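Local coordinates for transferrin binding protein B (Actinobacillus suis, PDB 3PQU), which probably binds host transferrin at the bacterial surface, as an outer-membrane lipoprotein of the transferrin receptor that serves iron acquisition, at residues A[42-47]-A[153-158]; A[48-53]-A[144-149]; A[101-106]-A[126-131]; A[290-295]-A[312-317]. All coordinates share one frame; numbering follows the deposited sequence.

Contact 1 (A[42-47]-A[153-158]); sequences LGVEAK and IYYLGT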
loop_
_atom_site.group_PDB
_atom_site.type_symbol
_atom_site.label_atom_id
_atom_site.label_comp_id
_atom_site.label_asym_id
_atom_site.label_seq_id
_atom_site.Cartn_x
_atom_site.Cartn_y
_atom_site.Cartn_z
ATOM N N LEU A 42 2.223 3.416 -1.639
ATOM C CA LEU A 42 3.193 2.328 -1.639
ATOM C C LEU A 42 4.515 2.769 -1.039
ATOM O O LEU A 42 5.170 2.004 -0.324
ATOM C CB LEU A 42 3.424 1.805 -3.049
ATOM C CG LEU A 42 2.235 1.034 -3.611
ATOM C CD1 LEU A 42 2.475 0.736 -5.090
ATOM C CD2 LEU A 42 2.001 -0.241 -2.818
ATOM N N GLY A 43 4.915 4.000 -1.354
ATOM C CA GLY A 43 6.082 4.594 -0.720
ATOM C C GLY A 43 6.050 6.109 -0.635
ATOM O O GLY A 43 5.128 6.752 -1.155
ATOM N N VAL A 44 7.081 6.677 -0.012
ATOM C CA VAL A 44 7.242 8.139 0.118
ATOM C C VAL A 44 8.746 8.506 0.019
ATOM O O VAL A 44 9.587 7.759 0.513
ATOM C CB VAL A 44 6.718 8.626 1.493
ATOM C CG1 VAL A 44 6.880 10.132 1.614
ATOM C CG2 VAL A 44 5.232 8.183 1.747
ATOM N N GLU A 45 9.080 9.638 -0.604
ATOM C CA GLU A 45 10.472 10.106 -0.652
ATOM C C GLU A 45 10.549 11.621 -0.425
ATOM O O GLU A 45 9.586 12.344 -0.682
ATOM C CB GLU A 45 11.125 9.769 -2.008
ATOM C CG GLU A 45 10.591 10.653 -3.162
ATOM C CD GLU A 45 11.183 10.324 -4.540
ATOM O OE1 GLU A 45 11.066 11.178 -5.449
ATOM O OE2 GLU A 45 11.744 9.217 -4.735
ATOM N N ALA A 46 11.702 12.098 0.050
ATOM C CA ALA A 46 11.973 13.536 0.110
ATOM C C ALA A 46 13.436 13.810 -0.211
ATOM O O ALA A 46 14.327 13.092 0.216
ATOM C CB ALA A 46 11.633 14.113 1.477
ATOM N N LYS A 47 13.657 14.878 -0.949
ATOM C CA LYS A 47 14.996 15.332 -1.294
ATOM C C LYS A 47 15.748 15.837 -0.060
ATOM O O LYS A 47 15.165 16.469 0.815
ATOM C CB LYS A 47 14.883 16.453 -2.332
ATOM C CG LYS A 47 16.205 16.979 -2.874
ATOM C CD LYS A 47 15.947 17.740 -4.170
ATOM C CE LYS A 47 17.223 18.034 -4.939
ATOM N NZ LYS A 47 16.894 18.523 -6.309
ATOM N N ILE A 153 15.734 10.707 0.974
ATOM C CA ILE A 153 15.359 9.781 2.045
ATOM C C ILE A 153 14.039 9.169 1.585
ATOM O O ILE A 153 13.193 9.877 1.051
ATOM C CB ILE A 153 15.145 10.528 3.353
ATOM C CG1 ILE A 153 16.410 11.355 3.718
ATOM C CG2 ILE A 153 14.742 9.559 4.468
ATOM C CD1 ILE A 153 17.728 10.544 3.828
ATOM N N TYR A 154 13.844 7.870 1.764
ATOM C CA TYR A 154 12.616 7.273 1.252
ATOM C C TYR A 154 12.266 5.967 1.948
ATOM O O TYR A 154 13.091 5.377 2.646
ATOM C CB TYR A 154 12.748 7.009 -0.256
ATOM C CG TYR A 154 13.528 5.727 -0.551
ATOM C CD1 TYR A 154 12.867 4.540 -0.904
ATOM C CD2 TYR A 154 14.904 5.686 -0.419
ATOM C CE1 TYR A 154 13.580 3.363 -1.155
ATOM C CE2 TYR A 154 15.628 4.511 -0.665
ATOM C CZ TYR A 154 14.952 3.360 -1.021
ATOM O OH TYR A 154 15.656 2.208 -1.263
ATOM N N TYR A 155 11.039 5.514 1.719
ATOM C CA TYR A 155 10.715 4.106 1.879
ATOM C C TYR A 155 9.821 3.692 0.723
ATOM O O TYR A 155 9.096 4.509 0.153
ATOM C CB TYR A 155 10.043 3.803 3.259
ATOM C CG TYR A 155 8.551 4.122 3.340
ATOM C CD1 TYR A 155 7.595 3.186 2.945
ATOM C CD2 TYR A 155 8.102 5.351 3.824
ATOM C CE1 TYR A 155 6.222 3.477 3.024
ATOM C CE2 TYR A 155 6.741 5.651 3.898
ATOM C CZ TYR A 155 5.803 4.704 3.494
ATOM O OH TYR A 155 4.445 4.980 3.576
ATOM N N LEU A 156 9.864 2.415 0.378
ATOM C CA LEU A 156 8.992 1.898 -0.665
ATOM C C LEU A 156 8.674 0.441 -0.382
ATOM O O LEU A 156 9.574 -0.355 -0.132
ATOM C CB LEU A 156 9.684 2.005 -2.026
ATOM C CG LEU A 156 8.924 1.445 -3.218
ATOM C CD1 LEU A 156 7.613 2.212 -3.405
ATOM C CD2 LEU A 156 9.783 1.533 -4.466
ATOM N N GLY A 157 7.399 0.088 -0.425
ATOM C CA GLY A 157 7.002 -1.273 -0.153
ATOM C C GLY A 157 6.221 -1.857 -1.304
ATOM O O GLY A 157 5.723 -1.131 -2.169
ATOM N N THR A 158 6.121 -3.181 -1.316
ATOM C CA THR A 158 5.351 -3.866 -2.334
ATOM C C THR A 158 4.427 -4.869 -1.664
ATOM O O THR A 158 4.683 -5.310 -0.544
ATOM C CB THR A 158 6.275 -4.560 -3.367
ATOM O OG1 THR A 158 5.486 -5.126 -4.427
ATOM C CG2 THR A 158 7.073 -5.662 -2.701
#
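The ring of Tyr-155 lies against the strand 43-47 on the face it shares with Val-44. Its CE2 meets CG2 of Val-44 at 3.6 Å, and the two side chains run at a slant to one another. The backbone N of Val-44 sits 4.0 Å above the plane of the Tyr-155 ring, over its centre. CA of Gly-43 covers the same ring in a CH-pi contact, 4.3 Å from the centroid. The Tyr-155 ring reaches this place because CG stands between the backbone N and the carbonyl carbon (chi1 80°), which tips it over the partner strand. On the other face, CD1 of Leu-156 lies over Gly-43, 3.8 Å from its N. Glu-45 and Tyr-154 share that face too and meet at CB to CB, 3.6 Å apart. Beyond CB they part. The carboxylate of Glu-45 goes to His-90, and the Tyr-154 side chain touches Pro-89 and Arg-122.

Val-44 and Tyr-155 exchange two backbone bonds, and so do Ala-46 and Ile-153. A fifth runs from Gly-157 N to Leu-42 O (2.9 Å). All ten touching residues are buried. Val-44, Ala-46 and Ile-153 also press on Phe-319 of strand 318-326, so the face of Val-44 and Tyr-155 is closed by the neighbouring barrel. The pair is a regular antiparallel ladder, with strands at 170°. It forms the middle of the five-stranded sheet of the N-lobe handle domain, where that sheet lies on the N-lobe beta-barrel.

Contact 2 (A[48-53]-A[144-149]); sequences IPRRNR and IFKNGI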
loop_
_atom_site.group_PDB
_atom_site.type_symbol
_atom_site.label_atom_id
_atom_site.label_comp_id
_atom_site.label_asym_id
_atom_site.label_seq_id
_atom_site.Cartn_x
_atom_site.Cartn_y
_atom_site.Cartn_z
ATOM N N ILE A 48 17.043 15.565 -0.000
ATOM C CA ILE A 48 17.892 16.064 1.096
ATOM C C ILE A 48 18.138 17.564 0.887
ATOM O O ILE A 48 18.658 17.954 -0.161
ATOM C CB ILE A 48 19.260 15.276 1.147
ATOM C CG1 ILE A 48 19.018 13.781 1.470
ATOM C CG2 ILE A 48 20.222 15.880 2.185
ATOM C CD1 ILE A 48 20.303 12.867 1.352
ATOM N N PRO A 49 17.742 18.417 1.858
ATOM C CA PRO A 49 17.906 19.874 1.663
ATOM C C PRO A 49 19.366 20.321 1.618
ATOM O O PRO A 49 20.215 19.761 2.332
ATOM C CB PRO A 49 17.201 20.481 2.893
ATOM C CG PRO A 49 16.163 19.459 3.271
ATOM C CD PRO A 49 16.867 18.120 3.013
ATOM N N ARG A 50 19.635 21.319 0.770
ATOM C CA ARG A 50 20.979 21.850 0.492
ATOM C C ARG A 50 20.829 23.357 0.447
ATOM O O ARG A 50 19.949 23.857 -0.237
ATOM C CB ARG A 50 21.457 21.365 -0.892
ATOM C CG ARG A 50 21.995 19.925 -0.946
ATOM C CD ARG A 50 21.644 19.217 -2.253
ATOM N NE ARG A 50 22.228 19.813 -3.462
ATOM C CZ ARG A 50 23.463 19.576 -3.896
ATOM N NH1 ARG A 50 24.283 18.774 -3.216
ATOM N NH2 ARG A 50 23.894 20.157 -5.001
ATOM N N ARG A 51 21.679 24.090 1.155
ATOM C CA ARG A 51 21.549 25.556 1.168
ATOM C C ARG A 51 22.008 26.169 -0.152
ATOM O O ARG A 51 22.991 25.727 -0.727
ATOM C CB ARG A 51 22.341 26.176 2.318
ATOM C CG ARG A 51 22.032 27.665 2.534
ATOM C CD ARG A 51 22.664 28.154 3.816
ATOM N NE ARG A 51 24.125 28.048 3.797
ATOM C CZ ARG A 51 24.926 29.022 3.373
ATOM N NH1 ARG A 51 24.403 30.149 2.917
ATOM N NH2 ARG A 51 26.242 28.865 3.385
ATOM N N ASN A 52 21.279 27.162 -0.649
ATOM C CA ASN A 52 21.739 27.914 -1.805
ATOM C C ASN A 52 22.770 28.906 -1.307
ATOM O O ASN A 52 22.436 29.845 -0.570
ATOM C CB ASN A 52 20.588 28.675 -2.482
ATOM C CG ASN A 52 21.036 29.391 -3.752
ATOM O OD1 ASN A 52 22.216 29.327 -4.123
ATOM N ND2 ASN A 52 20.103 30.079 -4.424
ATOM N N ARG A 53 24.011 28.716 -1.729
ATOM C CA ARG A 53 25.108 29.593 -1.322
ATOM C C ARG A 53 25.387 30.784 -2.259
ATOM O O ARG A 53 26.312 31.572 -2.014
ATOM C CB ARG A 53 26.360 28.733 -1.101
ATOM C CG ARG A 53 26.091 27.648 -0.026
ATOM C CD ARG A 53 27.059 26.479 -0.107
ATOM N NE ARG A 53 28.435 26.950 -0.039
ATOM C CZ ARG A 53 29.501 26.169 -0.147
ATOM N NH1 ARG A 53 29.359 24.859 -0.319
ATOM N NH2 ARG A 53 30.712 26.705 -0.085
ATOM N N ILE A 144 22.145 30.173 -8.327
ATOM C CA ILE A 144 22.026 28.945 -7.550
ATOM C C ILE A 144 23.397 28.274 -7.448
ATOM O O ILE A 144 24.082 28.048 -8.453
ATOM C CB ILE A 144 20.999 27.969 -8.154
ATOM C CG1 ILE A 144 19.601 28.583 -8.137
ATOM C CG2 ILE A 144 20.982 26.636 -7.383
ATOM C CD1 ILE A 144 18.514 27.588 -8.456
ATOM N N PHE A 145 23.808 27.998 -6.218
ATOM C CA PHE A 145 25.024 27.251 -5.969
ATOM C C PHE A 145 24.856 26.358 -4.764
ATOM O O PHE A 145 24.810 26.846 -3.638
ATOM C CB PHE A 145 26.219 28.176 -5.745
ATOM C CG PHE A 145 27.467 27.439 -5.339
ATOM C CD1 PHE A 145 27.817 26.250 -5.968
ATOM C CD2 PHE A 145 28.282 27.921 -4.330
ATOM C CE1 PHE A 145 28.960 25.550 -5.596
ATOM C CE2 PHE A 145 29.432 27.227 -3.948
ATOM C CZ PHE A 145 29.772 26.046 -4.582
ATOM N N LYS A 146 24.752 25.054 -5.017
ATOM C CA LYS A 146 24.615 24.049 -3.968
ATOM C C LYS A 146 25.682 22.975 -4.201
ATOM O O LYS A 146 26.073 22.712 -5.338
ATOM C CB LYS A 146 23.208 23.445 -3.984
ATOM C CG LYS A 146 22.067 24.476 -3.789
ATOM C CD LYS A 146 20.677 23.817 -3.920
ATOM C CE LYS A 146 19.560 24.745 -3.438
ATOM N NZ LYS A 146 18.217 24.135 -3.644
ATOM N N ASN A 147 26.167 22.372 -3.125
ATOM C CA ASN A 147 27.246 21.400 -3.242
ATOM C C ASN A 147 27.254 20.394 -2.112
ATOM O O ASN A 147 26.609 20.607 -1.090
ATOM C CB ASN A 147 28.608 22.096 -3.344
ATOM C CG ASN A 147 29.678 21.176 -3.928
ATOM O OD1 ASN A 147 29.362 20.181 -4.575
ATOM N ND2 ASN A 147 30.936 21.498 -3.686
ATOM N N GLY A 148 27.947 19.269 -2.303
ATOM C CA GLY A 148 27.959 18.225 -1.297
ATOM C C GLY A 148 26.933 17.119 -1.558
ATOM O O GLY A 148 26.590 16.838 -2.706
ATOM N N ILE A 149 26.464 16.471 -0.495
ATOM C CA ILE A 149 25.507 15.352 -0.647
ATOM C C ILE A 149 24.264 15.764 -1.430
ATOM O O ILE A 149 23.695 16.825 -1.188
ATOM C CB ILE A 149 25.124 14.732 0.718
ATOM C CG1 ILE A 149 26.303 13.914 1.265
ATOM C CG2 ILE A 149 23.846 13.831 0.637
ATOM C CD1 ILE A 149 26.073 13.415 2.686
HETATM O O HOH W 1 17.922 22.144 -1.545
HETATM O O HOH W 2 24.894 23.593 -0.424
HETATM O O HOH W 3 27.522 23.048 0.272
HETATM O O HOH W 4 31.644 23.363 -1.488
#
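NH1 of Arg-50 is gripped by two backbone carbonyls of the facing segment. It gives a hydrogen bond to Ile-149 O at 2.9 Å and a weak one to Gly-148 O. Both oxygens lie at the edge of the guanidinium, near its plane. The Ile-149 oxygen is met from above its own carbonyl plane, not on a lone pair. NH2 of Arg-50 bonds to Tyr-131 O, which, with the NH1 bonds, helps fix how the group is turned. Bends at chi2 (144°) and chi3 (63°) fold the Arg-50 chain back over Ile-149 O and beside CB of Lys-146.

The extended Lys-146 chain passes across the backbone of 50-52. Its CG meets Arg-51 O, and its CE comes 3.3 Å from Arg-50 O. NZ gives a hydrogen bond to a water that also accepts from Arg-50 N, whose other partner is Asp-70 OD1. The amide of Asn-52 bonds to the backbone on both its atoms. OD1 accepts from Phe-145 N at 2.9 Å and also from Ala-54 N, while ND2 gives to Tyr-143 O. Next to it, Arg-53 N bonds to Phe-145 O (2.8 Å). CE2 of Phe-145 lies 3.9 Å above the centre of the Arg-53 guanidinium, with the two planes 43° apart. Two waters join NH1 of Arg-53 to Asn-147, one at its O and one at its ND2.

The loop 48-53 leaves strand 43-47 within the N-lobe handle domain. It lies between that domain's hairpin, strands 133-136 and 142-146, and strand 170-183 of the adjoining barrel, where Pro-49 and Arg-51 touch Val-182.

Contact 3 (A[101-106]-A[126-131]); sequences GLIYHS and VFDESY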
loop_
_atom_site.group_PDB
_atom_site.type_symbol
_atom_site.label_atom_id
_atom_site.label_comp_id
_atom_site.label_asym_id
_atom_site.label_seq_id
_atom_site.Cartn_x
_atom_site.Cartn_y
_atom_site.Cartn_z
ATOM N N GLY A 101 31.361 9.845 -9.204
ATOM C CA GLY A 101 31.414 8.391 -9.233
ATOM C C GLY A 101 31.214 7.798 -7.842
ATOM O O GLY A 101 31.551 6.639 -7.599
ATOM N N LEU A 102 30.678 8.593 -6.916
ATOM C CA LEU A 102 30.477 8.125 -5.553
ATOM C C LEU A 102 28.991 8.047 -5.221
ATOM O O LEU A 102 28.453 8.929 -4.540
ATOM C CB LEU A 102 31.185 9.044 -4.572
ATOM C CG LEU A 102 32.710 8.988 -4.705
ATOM C CD1 LEU A 102 33.380 10.103 -3.911
ATOM C CD2 LEU A 102 33.206 7.636 -4.242
ATOM N N ILE A 103 28.341 6.995 -5.711
ATOM C CA ILE A 103 26.900 6.797 -5.550
ATOM C C ILE A 103 26.685 5.666 -4.564
ATOM O O ILE A 103 27.235 4.554 -4.729
ATOM C CB ILE A 103 26.225 6.407 -6.873
ATOM C CG1 ILE A 103 26.592 7.386 -7.998
ATOM C CG2 ILE A 103 24.734 6.319 -6.697
ATOM C CD1 ILE A 103 26.135 8.799 -7.769
ATOM N N TYR A 104 25.890 5.946 -3.536
ATOM C CA TYR A 104 25.614 4.971 -2.484
ATOM C C TYR A 104 24.123 4.867 -2.185
ATOM O O TYR A 104 23.364 5.812 -2.419
ATOM C CB TYR A 104 26.362 5.368 -1.206
ATOM C CG TYR A 104 27.865 5.357 -1.336
ATOM C CD1 TYR A 104 28.569 4.159 -1.445
ATOM C CD2 TYR A 104 28.586 6.547 -1.348
ATOM C CE1 TYR A 104 29.963 4.147 -1.571
ATOM C CE2 TYR A 104 29.974 6.547 -1.466
ATOM C CZ TYR A 104 30.655 5.343 -1.570
ATOM O OH TYR A 104 32.025 5.348 -1.673
ATOM N N HIS A 105 23.697 3.723 -1.664
ATOM C CA HIS A 105 22.353 3.641 -1.104
ATOM C C HIS A 105 22.269 2.627 0.045
ATOM O O HIS A 105 23.136 1.772 0.201
ATOM C CB HIS A 105 21.290 3.407 -2.183
ATOM C CG HIS A 105 21.323 2.036 -2.776
ATOM N ND1 HIS A 105 20.579 0.989 -2.273
ATOM C CD2 HIS A 105 22.008 1.538 -3.836
ATOM C CE1 HIS A 105 20.809 -0.097 -2.994
ATOM N NE2 HIS A 105 21.671 0.209 -3.950
ATOM N N SER A 106 21.230 2.768 0.858
ATOM C CA SER A 106 21.133 2.079 2.120
ATOM C C SER A 106 20.985 0.559 1.991
ATOM O O SER A 106 21.085 -0.147 2.988
ATOM C CB SER A 106 19.951 2.645 2.927
ATOM O OG SER A 106 18.780 2.641 2.119
ATOM N N VAL A 126 19.405 7.240 -0.811
ATOM C CA VAL A 126 20.149 7.017 -2.035
ATOM C C VAL A 126 20.752 8.372 -2.369
ATOM O O VAL A 126 20.061 9.390 -2.330
ATOM C CB VAL A 126 19.223 6.489 -3.139
ATOM C CG1 VAL A 126 17.901 7.271 -3.154
ATOM C CG2 VAL A 126 19.913 6.501 -4.487
ATOM N N PHE A 127 22.047 8.404 -2.641
ATOM C CA PHE A 127 22.691 9.707 -2.768
ATOM C C PHE A 127 24.026 9.701 -3.496
ATOM O O PHE A 127 24.684 8.659 -3.630
ATOM C CB PHE A 127 22.862 10.322 -1.369
ATOM C CG PHE A 127 23.998 9.710 -0.571
ATOM C CD1 PHE A 127 25.252 10.309 -0.553
ATOM C CD2 PHE A 127 23.809 8.528 0.147
ATOM C CE1 PHE A 127 26.317 9.729 0.166
ATOM C CE2 PHE A 127 24.847 7.953 0.873
ATOM C CZ PHE A 127 26.107 8.552 0.887
ATOM N N ASP A 128 24.398 10.885 -3.976
ATOM C CA ASP A 128 25.711 11.157 -4.546
ATOM C C ASP A 128 26.483 11.888 -3.448
ATOM O O ASP A 128 26.019 12.894 -2.918
ATOM C CB ASP A 128 25.563 12.026 -5.811
ATOM C CG ASP A 128 26.890 12.302 -6.516
ATOM O OD1 ASP A 128 27.929 12.403 -5.848
ATOM O OD2 ASP A 128 26.903 12.459 -7.748
ATOM N N GLU A 129 27.641 11.374 -3.069
ATOM C CA GLU A 129 28.392 11.976 -1.964
ATOM C C GLU A 129 28.767 13.439 -2.229
ATOM O O GLU A 129 28.859 14.235 -1.301
ATOM C CB GLU A 129 29.682 11.194 -1.718
ATOM C CG GLU A 129 30.573 11.779 -0.656
ATOM C CD GLU A 129 31.812 10.921 -0.418
ATOM O OE1 GLU A 129 31.666 9.691 -0.254
ATOM O OE2 GLU A 129 32.934 11.474 -0.392
ATOM N N SER A 130 29.027 13.790 -3.484
ATOM C CA SER A 130 29.483 15.145 -3.765
ATOM C C SER A 130 29.104 15.596 -5.154
ATOM O O SER A 130 29.764 15.232 -6.137
ATOM C CB SER A 130 31.007 15.269 -3.573
ATOM O OG SER A 130 31.415 16.630 -3.661
ATOM N N TYR A 131 28.074 16.434 -5.214
ATOM C CA TYR A 131 27.491 16.890 -6.478
ATOM C C TYR A 131 27.244 18.400 -6.454
ATOM O O TYR A 131 26.640 18.942 -5.535
ATOM C CB TYR A 131 26.168 16.144 -6.775
ATOM C CG TYR A 131 25.460 16.687 -8.009
ATOM C CD1 TYR A 131 25.912 16.366 -9.297
ATOM C CD2 TYR A 131 24.370 17.544 -7.894
ATOM C CE1 TYR A 131 25.287 16.886 -10.432
ATOM C CE2 TYR A 131 23.729 18.064 -9.030
ATOM C CZ TYR A 131 24.193 17.728 -10.285
ATOM O OH TYR A 131 23.570 18.233 -11.397
#
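Tyr-104 and Phe-127 meet at a slant on one face of an antiparallel strand pair at the edge of the handle-domain sheet. Strand 103-105 is the outermost strand here, and strand 121-128 is its neighbour. CE2 of Phe-127 touches CB of Tyr-104 at 3.6 Å. The ring centroids are 5.9 Å apart and the planes at 41°. Glu-129 lies alongside Tyr-104 and points the same way. Its OE1 sits at the edge of the Tyr-104 ring, 3.8 Å from CE2, and carboxylate and ring are nearly coplanar, 15° apart. The aliphatic CD1 of Leu-102 rests against the same carboxylate.

On the other face CD1 of Ile-103 reaches the carboxylate of Asp-128, and His-105 meets Val-126 through CB. This face is covered by helix 91-97, with Ile-103 and Val-126 both on Leu-91. On the Tyr-104 side, Phe-127 packs on Ile-205.

Below the side chains the backbone fixes the register. Tyr-104 and Phe-127 exchange two hydrogen bonds, and Glu-129 N gives a third, nearly straight, to Leu-102 O. Asp-128 is itself well held. OD2 bonds to Thr-98 OG1, and OD1 bonds to Ser-100 OG, which also takes the N-H of Leu-102. The same OD1 closes an Asx turn: it accepts from Ser-130 N at 3.0 Å, on the anti side of the carboxylate and 30° out of its plane.

Contact 4 (A[290-295]-A[312-317]); sequences TDSNYL and FTNNKS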
loop_
_atom_site.group_PDB
_atom_site.type_symbol
_atom_site.label_atom_id
_atom_site.label_comp_id
_atom_site.label_asym_id
_atom_site.label_seq_id
_atom_site.Cartn_x
_atom_site.Cartn_y
_atom_site.Cartn_z
ATOM N N THR A 290 12.477 16.323 17.260
ATOM C CA THR A 290 11.328 16.852 17.990
ATOM C C THR A 290 10.102 15.981 17.724
ATOM O O THR A 290 10.181 15.037 16.943
ATOM C CB THR A 290 11.005 18.260 17.522
ATOM O OG1 THR A 290 10.956 18.250 16.091
ATOM C CG2 THR A 290 12.071 19.276 17.998
ATOM N N ASP A 291 8.966 16.333 18.337
ATOM C CA ASP A 291 7.731 15.538 18.257
ATOM C C ASP A 291 7.095 15.619 16.885
ATOM O O ASP A 291 7.220 16.636 16.203
ATOM C CB ASP A 291 6.682 16.057 19.262
ATOM C CG ASP A 291 7.070 15.809 20.695
ATOM O OD1 ASP A 291 7.887 14.883 20.947
ATOM O OD2 ASP A 291 6.522 16.526 21.567
ATOM N N SER A 292 6.360 14.568 16.517
ATOM C CA SER A 292 5.571 14.570 15.292
ATOM C C SER A 292 4.179 14.012 15.532
ATOM O O SER A 292 4.056 12.964 16.146
ATOM C CB SER A 292 6.213 13.676 14.207
ATOM O OG SER A 292 5.308 13.552 13.084
ATOM N N ASN A 293 3.153 14.689 15.014
ATOM C CA ASN A 293 1.775 14.192 15.034
ATOM C C ASN A 293 1.422 13.505 13.723
ATOM O O ASN A 293 0.264 13.154 13.502
ATOM C CB ASN A 293 0.787 15.350 15.176
ATOM C CG ASN A 293 0.670 15.845 16.583
ATOM O OD1 ASN A 293 0.856 15.091 17.539
ATOM N ND2 ASN A 293 0.343 17.121 16.725
ATOM N N TYR A 294 2.410 13.348 12.845
ATOM C CA TYR A 294 2.163 12.942 11.463
ATOM C C TYR A 294 2.973 11.713 11.055
ATOM O O TYR A 294 3.800 11.768 10.145
ATOM C CB TYR A 294 2.459 14.114 10.531
ATOM C CG TYR A 294 1.619 15.319 10.887
ATOM C CD1 TYR A 294 0.292 15.410 10.477
ATOM C CD2 TYR A 294 2.148 16.353 11.653
ATOM C CE1 TYR A 294 -0.491 16.507 10.820
ATOM C CE2 TYR A 294 1.370 17.455 12.002
ATOM C CZ TYR A 294 0.060 17.519 11.585
ATOM O OH TYR A 294 -0.691 18.607 11.929
ATOM N N LEU A 295 2.719 10.604 11.739
ATOM C CA LEU A 295 3.363 9.344 11.414
ATOM C C LEU A 295 2.357 8.448 10.699
ATOM O O LEU A 295 1.230 8.292 11.163
ATOM C CB LEU A 295 3.857 8.659 12.692
ATOM C CG LEU A 295 4.568 7.306 12.510
ATOM C CD1 LEU A 295 5.744 7.167 13.482
ATOM C CD2 LEU A 295 3.591 6.131 12.648
ATOM N N PHE A 312 6.920 13.301 9.855
ATOM C CA PHE A 312 7.373 14.654 9.586
ATOM C C PHE A 312 7.113 15.482 10.856
ATOM O O PHE A 312 5.973 15.558 11.321
ATOM C CB PHE A 312 6.601 15.191 8.370
ATOM C CG PHE A 312 7.060 16.542 7.874
ATOM C CD1 PHE A 312 8.413 16.873 7.837
ATOM C CD2 PHE A 312 6.128 17.475 7.395
ATOM C CE1 PHE A 312 8.834 18.114 7.351
ATOM C CE2 PHE A 312 6.542 18.710 6.889
ATOM C CZ PHE A 312 7.898 19.032 6.866
ATOM N N THR A 313 8.159 16.078 11.432
ATOM C CA THR A 313 8.003 16.701 12.747
ATOM C C THR A 313 7.116 17.942 12.668
ATOM O O THR A 313 6.946 18.531 11.595
ATOM C CB THR A 313 9.344 16.982 13.475
ATOM O OG1 THR A 313 10.152 17.873 12.702
ATOM C CG2 THR A 313 10.120 15.669 13.763
ATOM N N ASN A 314 6.521 18.305 13.796
ATOM C CA ASN A 314 5.540 19.382 13.825
ATOM C C ASN A 314 6.151 20.731 13.518
ATOM O O ASN A 314 5.481 21.600 12.967
ATOM C CB ASN A 314 4.782 19.425 15.172
ATOM C CG ASN A 314 4.052 18.128 15.471
ATOM O OD1 ASN A 314 3.614 17.428 14.553
ATOM N ND2 ASN A 314 3.937 17.788 16.759
ATOM N N ASN A 315 7.415 20.911 13.874
ATOM C CA ASN A 315 8.130 22.153 13.554
ATOM C C ASN A 315 8.902 22.030 12.224
ATOM O O ASN A 315 9.764 22.848 11.945
ATOM C CB ASN A 315 9.125 22.486 14.670
ATOM C CG ASN A 315 10.197 21.396 14.835
ATOM O OD1 ASN A 315 9.925 20.232 14.642
ATOM N ND2 ASN A 315 11.395 21.787 15.199
ATOM N N LYS A 316 8.616 20.985 11.438
ATOM C CA LYS A 316 9.236 20.784 10.106
ATOM C C LYS A 316 10.781 20.661 10.110
ATOM O O LYS A 316 11.444 20.928 9.111
ATOM C CB LYS A 316 8.790 21.911 9.153
ATOM C CG LYS A 316 7.252 22.056 9.066
ATOM C CD LYS A 316 6.857 23.117 8.050
ATOM C CE LYS A 316 5.370 23.073 7.755
ATOM N NZ LYS A 316 4.574 22.946 9.005
ATOM N N SER A 317 11.345 20.244 11.234
ATOM C CA SER A 317 12.787 20.125 11.369
ATOM C C SER A 317 13.313 18.812 10.801
ATOM O O SER A 317 14.511 18.677 10.612
ATOM C CB SER A 317 13.185 20.181 12.839
ATOM O OG SER A 317 12.535 19.140 13.570
HETATM O O HOH W 5 3.119 15.270 18.576
#
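Thr-290 presses OG1 against the segment 312-317, in the tight part of this contact. OG1 gives a hydrogen bond to Asn-315 OD1 at 2.7 Å, and the two side chains come from opposite directions. A chi1 of 62° turns the Asn-315 amide back to Thr-290. CG2 of Thr-313 lies 3.2 Å from Thr-290 O. The hydroxyl of Ser-317 is close by, 3.1 Å from Thr-290 OG1, and is tied to Ile-288 O.

Further along, Ser-292 is buried and its hydroxyl works twice. OG gives to Phe-312 O at 2.8 Å, from well above the carbonyl plane, and accepts from Tyr-294 N. The second bond makes an ST turn at the corner near Asn-293. The contact closes one end of two neighbouring strands of the N-lobe beta-barrel, 292-300 and 306-312. A type I beta turn from Thr-313 to Lys-316 starts the link to strand 318-326. Asn-314 holds this turn to the other segment: its N bonds to Asp-291 O, and its OD1 accepts from Asn-293 N at 2.8 Å. That same OD1 lies 3.4 Å from CE2 of Tyr-294, with the amide nearly perpendicular to the ring (87°).

The looser side is that of Asn-293 and the Asn-314 amide nitrogen. Here the two side chains cross at about a right angle, with the amide planes 44° apart and no direct bond between the amides. A water links Asn-293 OD1 to Asn-314 ND2, the latter at 3.2 Å. Asn-293 OD1 also takes Lys-278 NZ.

How the contacts relate
Contacts 1, 2 and 3 all belong to the N-lobe handle domain, and contact 4 to the barrel beside it. The strand of contact 1, 43-47, runs straight into the loop of contact 2. The two touch where Ile-153 CD1 meets Ile-48 CG1 at 4.2 Å. Contacts 2 and 3 are joined more firmly: Tyr-131 N probably bonds to Gly-148 O at 2.9 Å. Contacts 1 and 3 share the five-stranded sheet, through the neighbouring strands 150-157 and 121-128, with centres 17 Å apart. Contact 4 touches none of them. Its nearest atoms are about 8 Å from contacts 1 and 2 and about 17 Å from contact 3. A glycerol, probably from crystallisation, lies about 5 Å from the Leu-156 side chain in contact 1.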